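Local coordinates for protein putative oxidoreductase (Klebsiella pneumoniae subsp. pneumoniae MGH 78578, PDB 3E82) that probably acts as an NAD(P)-dependent oxidoreductase of the Gfo/Idh/MocA family, its substrate not established, at residues A39-E44 / V55-E60; P82-A87 / R108-L113. All blocks are in the same frame, centred on the assembly; numbering follows the deposited sequence.

Interaction 1. Residues A39-E44 / V55-E60; sequences ASRDEE and VIASPE
The guanidinium of Arg-41 lies over the backbone at Ala-57 and Ser-58. One face of the group carries Ala-57 O and Ser-58 CA, both lying off the centre of the group, nearer its margin. Ala-57 O sits 3.4 Å above the guanidinium plane of Arg-41. Arg-41 NE comes within 3.5 Å of Ala-57 O, but the angle is poor and no hydrogen bond forms. Arg-41 NH1 touches Ala-57 CB at 3.6 Å, and Pro-59 CD meets NH2 obliquely. The arginine chain bends at chi2 (-64°), which turns its end back over the other segment. Glu-60 OE1 is 5.1 Å from Arg-41 NH2, so any attraction acts at a distance.

The segments join two neighbouring parallel strands, 33-39 and 54-56, of the Rossmann-type sheet. They belong to the beta-alpha-beta unit that runs through helix 43-49. Ile-56 O accepts a hydrogen bond from Ser-40 N at 3.2 Å, with the donor 38° out of the carbonyl plane. The same oxygen takes a CA-H contact from Ala-39 CA at 3.0 Å. Ser-40 OG accepts from Asp-42 N, an ST turn just ahead of helix 43-49. Asp-42 is the N-cap of that helix, its OD1 accepting from Lys-45 N. Val-55 CG1 rests against Ser-40 O at 3.6 Å. A water bridges Glu-43 OE2 and Val-55 N, donating to the carboxylate and accepting from the backbone 2.9 Å from Val-55 N.

Interaction 2. Residues P82-A87 / R108-L113; sequences PLARLA and RELIAL
Arg-85 NH2 donates to Glu-109 OE1 at 2.7 Å, a salt bridge between two neighbouring helices of the Rossmann-type domain. The short axis segments are nearly parallel, 13° apart, with a closest approach of 10.3 Å. The bond is bent, with an N-H...acceptor angle of 137°. Arg-85 meets the oxygen from above the carboxylate plane, and the two flat groups are turned 66° against each other. Glu-109 CD lies at the edge of the guanidinium, in its plane. The arginine chain runs out with CG anti to the backbone N, and a bend at chi3 lets NH2 reach the other helix.

Apolar contacts lie beside this pair. Leu-110 CD2 touches Arg-85 NH1 at 3.8 Å, and the two side chains cross at about a right angle. The other branch, Leu-110 CD1, meets Ala-84 CB at 3.9 Å. Ala-84 also packs on Val-96 of the sheet, and Leu-110 on Phe-100 and Thr-101 of a loop. One turn further on, Leu-113 CD2 lies 3.9 Å from both Arg-85 CG and Arg-85 O.

Overall arrangement
From the N terminus, strand 33-39 leads into helix 43-49, and the chain returns as strand 54-56. Interaction 1 closes that short excursion at the end of the parallel sheet. The chain then runs through helix 59-64 and strand 70-73 to helix 80-89. Interaction 2 closes the next loop, through strand 93-96 to helix 104-116. The two loops follow in series and neither nest nor cross. Their centres lie about 22 Å apart, yet the segments meet: Pro-59 CB packs on Leu-83 CD2 and Glu-60 CA on Leu-86 CD2. Helix 59-64 therefore connects the edge-strand contact to the helix pair, all within the probable nucleotide-binding domain.

Interaction 1. Residues A39-E44 / V55-E60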
loop_
_atom_site.group_PDB
_atom_site.type_symbol
_atom_site.label_atom_id
_atom_site.label_comp_id
_atom_site.label_asym_id
_atom_site.label_seq_id
_atom_site.Cartn_x
_atom_site.Cartn_y
_atom_site.Cartn_z
ATOM N N ALA B 39 7.158 -10.489 -40.677
ATOM C CA ALA B 39 5.911 -10.207 -41.381
ATOM C C ALA B 39 5.553 -8.753 -41.091
ATOM O O ALA B 39 5.355 -8.366 -39.931
ATOM C CB ALA B 39 4.796 -11.134 -40.918
ATOM N N SER B 40 5.509 -7.953 -42.153
ATOM C CA SER B 40 5.196 -6.537 -42.052
ATOM C C SER B 40 4.831 -6.010 -43.434
ATOM O O SER B 40 5.392 -6.449 -44.442
ATOM C CB SER B 40 6.401 -5.766 -41.510
ATOM O OG SER B 40 6.186 -4.361 -41.567
ATOM N N ARG B 41 3.891 -5.070 -43.468
ATOM C CA ARG B 41 3.425 -4.461 -44.711
ATOM C C ARG B 41 4.397 -3.397 -45.206
ATOM O O ARG B 41 4.236 -2.876 -46.312
ATOM C CB ARG B 41 2.052 -3.812 -44.506
ATOM C CG ARG B 41 0.942 -4.762 -44.117
ATOM C CD ARG B 41 0.670 -5.770 -45.213
ATOM N NE ARG B 41 -0.359 -6.737 -44.827
ATOM C CZ ARG B 41 -0.831 -7.685 -45.634
ATOM N NH1 ARG B 41 -0.370 -7.793 -46.877
ATOM N NH2 ARG B 41 -1.754 -8.533 -45.195
ATOM N N ASP B 42 5.395 -3.071 -44.385
ATOM C CA ASP B 42 6.380 -2.052 -44.740
ATOM C C ASP B 42 7.792 -2.628 -44.843
ATOM O O ASP B 42 8.566 -2.550 -43.888
ATOM C CB ASP B 42 6.372 -0.935 -43.698
ATOM C CG ASP B 42 7.200 0.261 -44.121
ATOM O OD1 ASP B 42 8.011 0.121 -45.058
ATOM O OD2 ASP B 42 7.048 1.340 -43.511
ATOM N N GLU B 43 8.127 -3.186 -46.003
ATOM C CA GLU B 43 9.441 -3.780 -46.205
ATOM C C GLU B 43 10.583 -2.824 -45.875
ATOM O O GLU B 43 11.463 -3.158 -45.083
ATOM C CB GLU B 43 9.596 -4.281 -47.643
ATOM C CG GLU B 43 10.975 -4.860 -47.914
ATOM C CD GLU B 43 11.123 -5.441 -49.307
ATOM O OE1 GLU B 43 10.957 -4.685 -50.289
ATOM O OE2 GLU B 43 11.411 -6.656 -49.415
ATOM N N GLU B 44 10.563 -1.642 -46.478
ATOM C CA GLU B 44 11.609 -0.651 -46.244
ATOM C C GLU B 44 11.890 -0.383 -44.771
ATOM O O GLU B 44 13.052 -0.305 -44.363
ATOM C CB GLU B 44 11.261 0.663 -46.944
ATOM C CG GLU B 44 11.499 0.641 -48.448
ATOM C CD GLU B 44 10.954 1.878 -49.143
ATOM O OE1 GLU B 44 9.715 1.993 -49.273
ATOM O OE2 GLU B 44 11.761 2.739 -49.551
ATOM N N VAL B 55 11.299 -10.374 -45.730
ATOM C CA VAL B 55 10.030 -9.807 -45.285
ATOM C C VAL B 55 8.839 -10.393 -46.027
ATOM O O VAL B 55 8.811 -10.407 -47.257
ATOM C CB VAL B 55 9.992 -8.281 -45.475
ATOM C CG1 VAL B 55 8.668 -7.733 -44.951
ATOM C CG2 VAL B 55 11.158 -7.633 -44.760
ATOM N N ILE B 56 7.856 -10.881 -45.277
ATOM C CA ILE B 56 6.650 -11.436 -45.873
ATOM C C ILE B 56 5.487 -10.526 -45.496
ATOM O O ILE B 56 5.227 -10.291 -44.314
ATOM C CB ILE B 56 6.362 -12.860 -45.372
ATOM C CG1 ILE B 56 7.498 -13.798 -45.785
ATOM C CG2 ILE B 56 5.037 -13.352 -45.936
ATOM C CD1 ILE B 56 7.273 -15.239 -45.356
ATOM N N ALA B 57 4.789 -10.018 -46.506
ATOM C CA ALA B 57 3.672 -9.109 -46.293
ATOM C C ALA B 57 2.590 -9.615 -45.345
ATOM O O ALA B 57 2.270 -8.944 -44.365
ATOM C CB ALA B 57 3.052 -8.727 -47.637
ATOM N N SER B 58 2.021 -10.787 -45.616
ATOM C CA SER B 58 0.955 -11.295 -44.754
ATOM C C SER B 58 1.403 -12.193 -43.603
ATOM O O SER B 58 2.251 -13.077 -43.773
ATOM C CB SER B 58 -0.089 -12.050 -45.576
ATOM O OG SER B 58 0.409 -13.308 -45.982
ATOM N N PRO B 59 0.811 -11.983 -42.415
ATOM C CA PRO B 59 1.105 -12.745 -41.196
ATOM C C PRO B 59 0.850 -14.236 -41.408
ATOM O O PRO B 59 1.654 -15.076 -41.010
ATOM C CB PRO B 59 0.143 -12.146 -40.172
ATOM C CG PRO B 59 -0.048 -10.747 -40.659
ATOM C CD PRO B 59 -0.190 -10.937 -42.144
ATOM N N GLU B 60 -0.277 -14.548 -42.044
ATOM C CA GLU B 60 -0.668 -15.927 -42.313
ATOM C C GLU B 60 0.405 -16.678 -43.099
ATOM O O GLU B 60 0.764 -17.803 -42.755
ATOM C CB GLU B 60 -1.985 -15.958 -43.096
ATOM C CG GLU B 60 -3.169 -15.259 -42.423
ATOM C CD GLU B 60 -2.936 -13.767 -42.200
ATOM O OE1 GLU B 60 -2.348 -13.107 -43.086
ATOM O OE2 GLU B 60 -3.349 -13.248 -41.140
HETATM O O HOH W 1 12.547 -9.365 -48.174
#

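Interaction 2. Residues P82-A87 / R108-L113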
loop_
_atom_site.group_PDB
_atom_site.type_symbol
_atom_site.label_atom_id
_atom_site.label_comp_id
_atom_site.label_asym_id
_atom_site.label_seq_id
_atom_site.Cartn_x
_atom_site.Cartn_y
_atom_site.Cartn_z
ATOM N N PRO B 82 -5.809 -15.536 -32.625
ATOM C CA PRO B 82 -5.969 -16.185 -33.930
ATOM C C PRO B 82 -4.663 -16.609 -34.609
ATOM O O PRO B 82 -4.589 -17.703 -35.163
ATOM C CB PRO B 82 -6.763 -15.154 -34.738
ATOM C CG PRO B 82 -6.439 -13.853 -34.082
ATOM C CD PRO B 82 -6.428 -14.199 -32.619
ATOM N N LEU B 83 -3.636 -15.760 -34.567
ATOM C CA LEU B 83 -2.352 -16.103 -35.182
ATOM C C LEU B 83 -1.647 -17.235 -34.437
ATOM O O LEU B 83 -0.973 -18.064 -35.051
ATOM C CB LEU B 83 -1.433 -14.877 -35.248
ATOM C CG LEU B 83 -1.772 -13.848 -36.329
ATOM C CD1 LEU B 83 -0.925 -12.594 -36.158
ATOM C CD2 LEU B 83 -1.535 -14.477 -37.698
ATOM N N ALA B 84 -1.795 -17.263 -33.116
ATOM C CA ALA B 84 -1.180 -18.308 -32.314
ATOM C C ALA B 84 -1.871 -19.608 -32.702
ATOM O O ALA B 84 -1.239 -20.656 -32.824
ATOM C CB ALA B 84 -1.385 -18.025 -30.829
ATOM N N ARG B 85 -3.179 -19.519 -32.908
ATOM C CA ARG B 85 -3.978 -20.674 -33.290
ATOM C C ARG B 85 -3.498 -21.217 -34.636
ATOM O O ARG B 85 -3.307 -22.422 -34.800
ATOM C CB ARG B 85 -5.448 -20.268 -33.398
ATOM C CG ARG B 85 -6.422 -21.382 -33.108
ATOM C CD ARG B 85 -7.858 -20.876 -33.136
ATOM N NE ARG B 85 -8.699 -21.562 -32.158
ATOM C CZ ARG B 85 -8.849 -21.175 -30.894
ATOM N NH1 ARG B 85 -8.213 -20.100 -30.450
ATOM N NH2 ARG B 85 -9.636 -21.859 -30.073
ATOM N N LEU B 86 -3.306 -20.312 -35.591
ATOM C CA LEU B 86 -2.857 -20.681 -36.924
ATOM C C LEU B 86 -1.454 -21.282 -36.882
ATOM O O LEU B 86 -1.180 -22.290 -37.530
ATOM C CB LEU B 86 -2.854 -19.452 -37.833
ATOM C CG LEU B 86 -2.635 -19.754 -39.315
ATOM C CD1 LEU B 86 -3.807 -20.580 -39.836
ATOM C CD2 LEU B 86 -2.513 -18.462 -40.094
ATOM N N ALA B 87 -0.567 -20.652 -36.120
ATOM C CA ALA B 87 0.806 -21.132 -35.994
ATOM C C ALA B 87 0.851 -22.555 -35.442
ATOM O O ALA B 87 1.532 -23.422 -35.995
ATOM C CB ALA B 87 1.606 -20.192 -35.091
ATOM N N ARG B 108 -7.179 -20.987 -22.596
ATOM C CA ARG B 108 -7.264 -22.414 -22.301
ATOM C C ARG B 108 -7.300 -23.240 -23.577
ATOM O O ARG B 108 -6.722 -24.329 -23.635
ATOM C CB ARG B 108 -8.498 -22.721 -21.447
ATOM C CG ARG B 108 -8.374 -22.214 -20.022
ATOM C CD ARG B 108 -9.484 -22.728 -19.112
ATOM N NE ARG B 108 -9.182 -22.442 -17.710
ATOM C CZ ARG B 108 -9.690 -21.430 -17.015
ATOM N NH1 ARG B 108 -10.549 -20.593 -17.580
ATOM N NH2 ARG B 108 -9.317 -21.239 -15.754
ATOM N N GLU B 109 -7.974 -22.720 -24.599
ATOM C CA GLU B 109 -8.063 -23.437 -25.864
ATOM C C GLU B 109 -6.676 -23.545 -26.494
ATOM O O GLU B 109 -6.305 -24.606 -26.985
ATOM C CB GLU B 109 -9.049 -22.737 -26.810
ATOM C CG GLU B 109 -10.461 -22.639 -26.227
ATOM C CD GLU B 109 -11.484 -22.055 -27.196
ATOM O OE1 GLU B 109 -11.122 -21.149 -27.987
ATOM O OE2 GLU B 109 -12.655 -22.493 -27.148
ATOM N N LEU B 110 -5.904 -22.459 -26.455
ATOM C CA LEU B 110 -4.553 -22.476 -27.014
ATOM C C LEU B 110 -3.653 -23.460 -26.266
ATOM O O LEU B 110 -2.883 -24.196 -26.882
ATOM C CB LEU B 110 -3.931 -21.074 -26.988
ATOM C CG LEU B 110 -4.589 -20.059 -27.926
ATOM C CD1 LEU B 110 -3.802 -18.763 -27.916
ATOM C CD2 LEU B 110 -4.639 -20.631 -29.353
ATOM N N ILE B 111 -3.755 -23.475 -24.940
ATOM C CA ILE B 111 -2.958 -24.391 -24.134
ATOM C C ILE B 111 -3.246 -25.834 -24.568
ATOM O O ILE B 111 -2.321 -26.613 -24.815
ATOM C CB ILE B 111 -3.265 -24.205 -22.625
ATOM C CG1 ILE B 111 -2.770 -22.821 -22.169
ATOM C CG2 ILE B 111 -2.580 -25.302 -21.800
ATOM C CD1 ILE B 111 -3.099 -22.480 -20.720
ATOM N N ALA B 112 -4.527 -26.172 -24.684
ATOM C CA ALA B 112 -4.943 -27.509 -25.097
ATOM C C ALA B 112 -4.441 -27.826 -26.502
ATOM O O ALA B 112 -3.985 -28.937 -26.771
ATOM C CB ALA B 112 -6.460 -27.616 -25.055
ATOM N N LEU B 113 -4.525 -26.842 -27.393
ATOM C CA LEU B 113 -4.090 -27.019 -28.772
ATOM C C LEU B 113 -2.595 -27.301 -28.874
ATOM O O LEU B 113 -2.179 -28.219 -29.584
ATOM C CB LEU B 113 -4.447 -25.780 -29.602
ATOM C CG LEU B 113 -4.137 -25.835 -31.106
ATOM C CD1 LEU B 113 -4.890 -27.004 -31.749
ATOM C CD2 LEU B 113 -4.537 -24.522 -31.761
#